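Local structure of potential RNA-dependent RNA polymerase (Human picobirnavirus, 5I62) at residues A[265-277]-A[320-334]. The protein catalyses RNA-templated synthesis of RNA from ribonucleoside triphosphates, probably serving both transcription and genome replication of a double-stranded RNA virus. Residues are numbered along the deposited sequence; the frame is centred on the assembly and turned at random.
Sequences FDQHFNPTCQSVA and MGSGSGGTNADETLV
Asp266 meets two side chains of segment 320-334 through its carboxylate. Asp266 OD2 accepts a hydrogen bond from Ser322 OG (2.7 Å), met on the anti side and 18° out of the carboxylate plane. Asp266 OD1 lies only 2.4 Å from Glu331 OE2. The backbone joins in: Asp266 O accepts from Met320 N (2.8 Å) and, on the opposite face of its plane, from Phe269 N.

Glu331 reaches Asp266 by an extended chain, chi2 -172°, running past two rings. Glu331 CB packs on Phe265 CE2 (3.7 Å). Glu331 CG sits over one face of Phe269 in a CH-pi contact, 4.2 Å from the ring centroid. Cys273 CB covers the other face, so the ring is sandwiched.

Val334 has as much surface buried here as Asp266. Val334 CG2 comes in at the edge of the Phe269 ring, 3.6 Å from Phe269 CZ. Val334 CG2 also packs against helix 271-277, with Ala277 CB at 3.7 Å and Val276 CG1 beside it. Asn270 caps the start of that helix, its OD1 accepting from Cys273 N.

The sequence DFSKFD, from the end of strand 257-261, is consistent with polymerase motif A of the palm. SGGTNAD, leading into helix 327-345, is consistent with motif B. The contact thus joins the two. Helices 271-277 and 327-334 cross nearly at right angles (92°), with axes 9.1 Å apart. Tyr95 of helix 89-97 touches Asp266, and its OH is hydrogen-bonded to Ser322 OG. Asp330 OD1 is hydrogen-bonded to Tyr218 OH of helix 208-228, and OD2 forms a salt bridge with Lys301. Asn328 and Thr332 pack on Leu357 of strand 355-357.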
ATOM      1  N   PHE A 265      -4.389   6.261  -8.828  1.00 18.56           N
ATOM      2  CA  PHE A 265      -5.447   6.710  -7.933  1.00 18.16           C
ATOM      3  C   PHE A 265      -4.979   7.867  -7.064  1.00 19.39           C
ATOM      4  O   PHE A 265      -5.660   8.891  -6.966  1.00 14.74           O
ATOM      5  CB  PHE A 265      -5.916   5.547  -7.062  1.00 19.04           C
ATOM      6  CG  PHE A 265      -7.153   5.838  -6.252  1.00 19.52           C
ATOM      7  CD1 PHE A 265      -8.256   6.445  -6.821  1.00 20.83           C
ATOM      8  CD2 PHE A 265      -7.209   5.497  -4.914  1.00 20.87           C
ATOM      9  CE1 PHE A 265      -9.402   6.699  -6.062  1.00 19.34           C
ATOM     10  CE2 PHE A 265      -8.349   5.737  -4.163  1.00 21.54           C
ATOM     11  CZ  PHE A 265      -9.443   6.345  -4.736  1.00 21.61           C
ATOM     12  N   ASP A 266      -3.821   7.707  -6.408  1.00 17.37           N
ATOM     13  CA  ASP A 266      -3.287   8.762  -5.552  1.00 19.75           C
ATOM     14  C   ASP A 266      -3.216  10.083  -6.305  1.00 14.96           C
ATOM     15  O   ASP A 266      -3.616  11.136  -5.790  1.00 15.99           O
ATOM     16  CB  ASP A 266      -1.883   8.387  -5.047  1.00 19.26           C
ATOM     17  CG  ASP A 266      -1.876   7.160  -4.139  1.00 27.93           C
ATOM     18  OD1 ASP A 266      -2.948   6.594  -3.854  1.00 23.60           O
ATOM     19  OD2 ASP A 266      -0.773   6.759  -3.706  1.00 23.79           O
ATOM     20  N   GLN A 267      -2.680  10.033  -7.525  1.00 14.49           N
ATOM     21  CA  GLN A 267      -2.460  11.237  -8.316  1.00 17.97           C
ATOM     22  C   GLN A 267      -3.772  11.940  -8.648  1.00 18.31           C
ATOM     23  O   GLN A 267      -3.805  13.168  -8.777  1.00 16.40           O
ATOM     24  CB  GLN A 267      -1.704  10.891  -9.595  1.00 15.76           C
ATOM     25  CG  GLN A 267      -0.263  10.361  -9.421  1.00 17.13           C
ATOM     26  CD  GLN A 267      -0.180   8.862  -9.169  1.00 20.14           C
ATOM     27  OE1 GLN A 267      -1.091   8.255  -8.603  1.00 19.40           O
ATOM     28  NE2 GLN A 267       0.920   8.255  -9.611  1.00 19.52           N
ATOM     29  N   HIS A 268      -4.854  11.184  -8.801  1.00 14.89           N
ATOM     30  CA  HIS A 268      -6.142  11.745  -9.184  1.00 15.21           C
ATOM     31  C   HIS A 268      -7.015  12.083  -7.988  1.00 17.37           C
ATOM     32  O   HIS A 268      -8.177  12.474  -8.176  1.00 18.91           O
ATOM     33  CB  HIS A 268      -6.903  10.766 -10.090  1.00 15.57           C
ATOM     34  CG  HIS A 268      -6.337  10.635 -11.469  1.00 16.82           C
ATOM     35  ND1 HIS A 268      -5.276   9.810 -11.761  1.00 18.62           N
ATOM     36  CD2 HIS A 268      -6.703  11.204 -12.643  1.00 18.87           C
ATOM     37  CE1 HIS A 268      -4.995   9.894 -13.049  1.00 21.81           C
ATOM     38  NE2 HIS A 268      -5.847  10.732 -13.607  1.00 20.97           N
ATOM     39  N   PHE A 269      -6.511  11.913  -6.765  1.00 19.16           N
ATOM     40  CA  PHE A 269      -7.335  12.124  -5.570  1.00 17.17           C
ATOM     41  C   PHE A 269      -7.463  13.631  -5.361  1.00 19.36           C
ATOM     42  O   PHE A 269      -6.747  14.255  -4.576  1.00 19.03           O
ATOM     43  CB  PHE A 269      -6.732  11.403  -4.366  1.00 17.87           C
ATOM     44  CG  PHE A 269      -7.731  11.061  -3.302  1.00 16.99           C
ATOM     45  CD1 PHE A 269      -8.561   9.950  -3.433  1.00 17.87           C
ATOM     46  CD2 PHE A 269      -7.849  11.849  -2.179  1.00 17.28           C
ATOM     47  CE1 PHE A 269      -9.492   9.638  -2.450  1.00 16.92           C
ATOM     48  CE2 PHE A 269      -8.791  11.551  -1.191  1.00 18.56           C
ATOM     49  CZ  PHE A 269      -9.598  10.442  -1.318  1.00 16.30           C
ATOM     50  N   ASN A 270      -8.434  14.210  -6.063  1.00 17.08           N
ATOM     51  CA  ASN A 270      -8.530  15.641  -6.332  1.00 16.00           C
ATOM     52  C   ASN A 270      -9.323  16.337  -5.220  1.00 15.11           C
ATOM     53  O   ASN A 270      -9.795  15.703  -4.285  1.00 15.06           O
ATOM     54  CB  ASN A 270      -9.153  15.819  -7.712  1.00 15.10           C
ATOM     55  CG  ASN A 270     -10.520  15.145  -7.809  1.00 14.41           C
ATOM     56  OD1 ASN A 270     -11.351  15.268  -6.911  1.00 16.61           O
ATOM     57  ND2 ASN A 270     -10.741  14.423  -8.898  1.00 13.21           N
ATOM     58  N   PRO A 271      -9.493  17.666  -5.297  1.00 15.02           N
ATOM     59  CA  PRO A 271     -10.182  18.375  -4.208  1.00 15.48           C
ATOM     60  C   PRO A 271     -11.626  17.952  -4.016  1.00 16.13           C
ATOM     61  O   PRO A 271     -12.159  18.131  -2.922  1.00 14.39           O
ATOM     62  CB  PRO A 271     -10.085  19.849  -4.626  1.00 17.09           C
ATOM     63  CG  PRO A 271      -8.792  19.916  -5.421  1.00 18.49           C
ATOM     64  CD  PRO A 271      -8.802  18.617  -6.204  1.00 16.15           C
ATOM     65  N   THR A 272     -12.275  17.401  -5.042  1.00 15.68           N
ATOM     66  CA  THR A 272     -13.618  16.878  -4.836  1.00 16.76           C
ATOM     67  C   THR A 272     -13.571  15.647  -3.941  1.00 16.48           C
ATOM     68  O   THR A 272     -14.308  15.558  -2.952  1.00 17.60           O
ATOM     69  CB  THR A 272     -14.263  16.572  -6.192  1.00 17.59           C
ATOM     70  OG1 THR A 272     -14.311  17.774  -6.968  1.00 19.39           O
ATOM     71  CG2 THR A 272     -15.676  16.051  -6.007  1.00 18.87           C
ATOM     72  N   CYS A 273     -12.672  14.707  -4.252  1.00 12.24           N
ATOM     73  CA  CYS A 273     -12.472  13.544  -3.392  1.00 16.03           C
ATOM     74  C   CYS A 273     -12.050  13.957  -1.987  1.00 15.79           C
ATOM     75  O   CYS A 273     -12.527  13.395  -0.996  1.00 14.62           O
ATOM     76  CB  CYS A 273     -11.421  12.608  -3.982  1.00 16.34           C
ATOM     77  SG  CYS A 273     -11.890  11.877  -5.542  1.00 21.74           S
ATOM     78  N   GLN A 274     -11.136  14.928  -1.890  1.00 15.94           N
ATOM     79  CA  GLN A 274     -10.649  15.370  -0.589  1.00 16.60           C
ATOM     80  C   GLN A 274     -11.791  15.898   0.277  1.00 16.57           C
ATOM     81  O   GLN A 274     -11.843  15.646   1.487  1.00 16.43           O
ATOM     82  CB  GLN A 274      -9.572  16.443  -0.777  1.00 16.02           C
ATOM     83  CG  GLN A 274      -8.295  15.969  -1.475  1.00 15.70           C
ATOM     84  CD  GLN A 274      -7.505  17.136  -2.111  1.00 16.98           C
ATOM     85  OE1 GLN A 274      -7.510  18.256  -1.592  1.00 16.74           O
ATOM     86  NE2 GLN A 274      -6.840  16.867  -3.246  1.00 14.68           N
ATOM     87  N   SER A 275     -12.723  16.644  -0.325  1.00 16.38           N
ATOM     88  CA  SER A 275     -13.788  17.213   0.491  1.00 18.37           C
ATOM     89  C   SER A 275     -14.719  16.130   1.017  1.00 17.22           C
ATOM     90  O   SER A 275     -15.338  16.314   2.065  1.00 15.31           O
ATOM     91  CB  SER A 275     -14.573  18.265  -0.292  1.00 20.55           C
ATOM     92  OG  SER A 275     -15.241  17.636  -1.363  1.00 26.19           O
ATOM     93  N   VAL A 276     -14.834  15.002   0.305  1.00 18.04           N
ATOM     94  CA  VAL A 276     -15.636  13.884   0.806  1.00 15.50           C
ATOM     95  C   VAL A 276     -14.942  13.223   1.989  1.00 16.75           C
ATOM     96  O   VAL A 276     -15.576  12.911   3.005  1.00 15.23           O
ATOM     97  CB  VAL A 276     -15.918  12.855  -0.304  1.00 17.58           C
ATOM     98  CG1 VAL A 276     -16.656  11.643   0.287  1.00 17.46           C
ATOM     99  CG2 VAL A 276     -16.722  13.471  -1.428  1.00 20.04           C
ATOM    100  N   ALA A 277     -13.631  12.974   1.862  1.00 14.00           N
ATOM    101  CA  ALA A 277     -12.862  12.480   3.002  1.00 14.29           C
ATOM    102  C   ALA A 277     -13.038  13.391   4.206  1.00 16.65           C
ATOM    103  O   ALA A 277     -13.228  12.919   5.330  1.00 15.93           O
ATOM    104  CB  ALA A 277     -11.375  12.363   2.647  1.00 14.56           C
ATOM    105  N   MET A 320      -3.055  12.851  -3.601  1.00 20.31           N
ATOM    106  CA  MET A 320      -2.628  12.251  -2.346  1.00 17.45           C
ATOM    107  C   MET A 320      -1.118  12.085  -2.315  1.00 18.12           C
ATOM    108  O   MET A 320      -0.545  11.380  -3.147  1.00 17.75           O
ATOM    109  CB  MET A 320      -3.298  10.901  -2.141  1.00 15.88           C
ATOM    110  CG  MET A 320      -2.720  10.136  -0.977  1.00 17.15           C
ATOM    111  SD  MET A 320      -3.075  10.959   0.590  1.00 21.32           S
ATOM    112  CE  MET A 320      -4.819  10.496   0.773  1.00 18.05           C
ATOM    113  N   GLY A 321      -0.472  12.720  -1.336  1.00 21.41           N
ATOM    114  CA  GLY A 321       0.950  12.497  -1.148  1.00 18.52           C
ATOM    115  C   GLY A 321       1.166  11.087  -0.641  1.00 20.24           C
ATOM    116  O   GLY A 321       1.018  10.828   0.554  1.00 25.66           O
ATOM    117  N   SER A 322       1.477  10.163  -1.552  1.00 25.74           N
ATOM    118  CA  SER A 322       1.626   8.746  -1.237  1.00 27.24           C
ATOM    119  C   SER A 322       2.692   8.538  -0.171  1.00 25.33           C
ATOM    120  O   SER A 322       3.884   8.532  -0.497  1.00 28.87           O
ATOM    121  CB  SER A 322       1.993   7.956  -2.500  1.00 29.06           C
ATOM    122  OG  SER A 322       1.333   8.480  -3.652  1.00 30.35           O
ATOM    123  N   GLY A 323       2.281   8.377   1.096  1.00 26.58           N
ATOM    124  CA  GLY A 323       3.211   8.450   2.220  1.00 24.62           C
ATOM    125  C   GLY A 323       2.681   9.206   3.429  1.00 28.54           C
ATOM    126  O   GLY A 323       3.259   9.140   4.521  1.00 26.73           O
ATOM    127  N   SER A 324       1.592   9.959   3.236  1.00 23.19           N
ATOM    128  CA  SER A 324       0.855  10.551   4.348  1.00 22.49           C
ATOM    129  C   SER A 324       0.424   9.499   5.362  1.00 23.47           C
ATOM    130  O   SER A 324       0.214   8.334   5.024  1.00 21.70           O
ATOM    131  CB  SER A 324      -0.399  11.258   3.827  1.00 22.54           C
ATOM    132  OG  SER A 324      -1.226  11.646   4.911  1.00 23.67           O
ATOM    133  N   GLY A 325       0.254   9.926   6.620  1.00 22.40           N
ATOM    134  CA  GLY A 325      -0.335   9.041   7.614  1.00 26.79           C
ATOM    135  C   GLY A 325      -1.789   8.696   7.322  1.00 28.88           C
ATOM    136  O   GLY A 325      -2.315   7.715   7.865  1.00 24.62           O
ATOM    137  N   GLY A 326      -2.452   9.479   6.474  1.00 21.91           N
ATOM    138  CA  GLY A 326      -3.805   9.145   6.094  1.00 21.25           C
ATOM    139  C   GLY A 326      -3.950   8.703   4.654  1.00 24.09           C
ATOM    140  O   GLY A 326      -5.065   8.725   4.118  1.00 22.88           O
ATOM    141  N   THR A 327      -2.846   8.292   4.014  1.00 22.99           N
ATOM    142  CA  THR A 327      -2.917   7.872   2.616  1.00 20.06           C
ATOM    143  C   THR A 327      -3.986   6.814   2.429  1.00 25.54           C
ATOM    144  O   THR A 327      -4.868   6.937   1.571  1.00 22.33           O
ATOM    145  CB  THR A 327      -1.577   7.307   2.134  1.00 26.36           C
ATOM    146  OG1 THR A 327      -0.564   8.321   2.165  1.00 29.10           O
ATOM    147  CG2 THR A 327      -1.719   6.772   0.695  1.00 24.73           C
ATOM    148  N   ASN A 328      -3.923   5.761   3.239  1.00 23.79           N
ATOM    149  CA  ASN A 328      -4.869   4.677   3.062  1.00 22.25           C
ATOM    150  C   ASN A 328      -6.244   5.046   3.615  1.00 21.37           C
ATOM    151  O   ASN A 328      -7.269   4.688   3.023  1.00 21.68           O
ATOM    152  CB  ASN A 328      -4.323   3.413   3.717  1.00 25.38           C
ATOM    153  CG  ASN A 328      -5.079   2.188   3.307  1.00 35.54           C
ATOM    154  OD1 ASN A 328      -6.024   1.778   3.981  1.00 33.79           O
ATOM    155  ND2 ASN A 328      -4.697   1.609   2.165  1.00 36.24           N
ATOM    156  N   ALA A 329      -6.286   5.772   4.734  1.00 16.93           N
ATOM    157  CA  ALA A 329      -7.563   6.055   5.387  1.00 18.52           C
ATOM    158  C   ALA A 329      -8.454   6.923   4.505  1.00 15.94           C
ATOM    159  O   ALA A 329      -9.614   6.573   4.242  1.00 17.07           O
ATOM    160  CB  ALA A 329      -7.331   6.724   6.740  1.00 18.10           C
ATOM    161  N   ASP A 330      -7.937   8.077   4.057  1.00 13.75           N
ATOM    162  CA  ASP A 330      -8.740   8.992   3.245  1.00 15.29           C
ATOM    163  C   ASP A 330      -9.272   8.287   2.006  1.00 15.58           C
ATOM    164  O   ASP A 330     -10.441   8.439   1.637  1.00 18.55           O
ATOM    165  CB  ASP A 330      -7.919  10.214   2.808  1.00 15.91           C
ATOM    166  CG  ASP A 330      -7.716  11.239   3.919  1.00 18.25           C
ATOM    167  OD1 ASP A 330      -8.002  10.946   5.093  1.00 18.62           O
ATOM    168  OD2 ASP A 330      -7.266  12.365   3.593  1.00 19.73           O
ATOM    169  N   GLU A 331      -8.398   7.542   1.332  1.00 16.68           N
ATOM    170  CA  GLU A 331      -8.758   6.882   0.089  1.00 15.77           C
ATOM    171  C   GLU A 331      -9.791   5.791   0.317  1.00 17.80           C
ATOM    172  O   GLU A 331     -10.744   5.664  -0.455  1.00 16.40           O
ATOM    173  CB  GLU A 331      -7.510   6.304  -0.561  1.00 17.46           C
ATOM    174  CG  GLU A 331      -6.589   7.376  -1.091  1.00 18.18           C
ATOM    175  CD  GLU A 331      -5.458   6.805  -1.905  1.00 25.04           C
ATOM    176  OE1 GLU A 331      -5.237   5.572  -1.850  1.00 22.98           O
ATOM    177  OE2 GLU A 331      -4.793   7.601  -2.603  1.00 25.14           O
ATOM    178  N   THR A 332      -9.614   4.993   1.374  1.00 15.94           N
ATOM    179  CA  THR A 332     -10.528   3.882   1.642  1.00 19.32           C
ATOM    180  C   THR A 332     -11.924   4.385   1.994  1.00 17.51           C
ATOM    181  O   THR A 332     -12.940   3.832   1.541  1.00 17.05           O
ATOM    182  CB  THR A 332      -9.962   3.013   2.765  1.00 17.51           C
ATOM    183  OG1 THR A 332      -8.702   2.478   2.350  1.00 19.20           O
ATOM    184  CG2 THR A 332     -10.908   1.863   3.106  1.00 17.99           C
ATOM    185  N   LEU A 333     -11.992   5.434   2.810  1.00 17.33           N
ATOM    186  CA  LEU A 333     -13.274   6.032   3.163  1.00 18.69           C
ATOM    187  C   LEU A 333     -14.000   6.536   1.918  1.00 19.20           C
ATOM    188  O   LEU A 333     -15.198   6.289   1.736  1.00 16.09           O
ATOM    189  CB  LEU A 333     -13.050   7.176   4.149  1.00 16.66           C
ATOM    190  CG  LEU A 333     -12.623   6.857   5.580  1.00 22.47           C
ATOM    191  CD1 LEU A 333     -12.368   8.177   6.299  1.00 21.31           C
ATOM    192  CD2 LEU A 333     -13.699   6.049   6.290  1.00 24.79           C
ATOM    193  N   VAL A 334     -13.281   7.251   1.047  1.00 16.20           N
ATOM    194  CA  VAL A 334     -13.908   7.807  -0.146  1.00 16.33           C
ATOM    195  C   VAL A 334     -14.243   6.707  -1.147  1.00 16.74           C
ATOM    196  O   VAL A 334     -15.284   6.756  -1.818  1.00 15.84           O
ATOM    197  CB  VAL A 334     -13.021   8.898  -0.771  1.00 18.81           C
ATOM    198  CG1 VAL A 334     -13.596   9.347  -2.144  1.00 15.72           C
ATOM    199  CG2 VAL A 334     -12.906  10.091   0.170  1.00 15.87           C
TER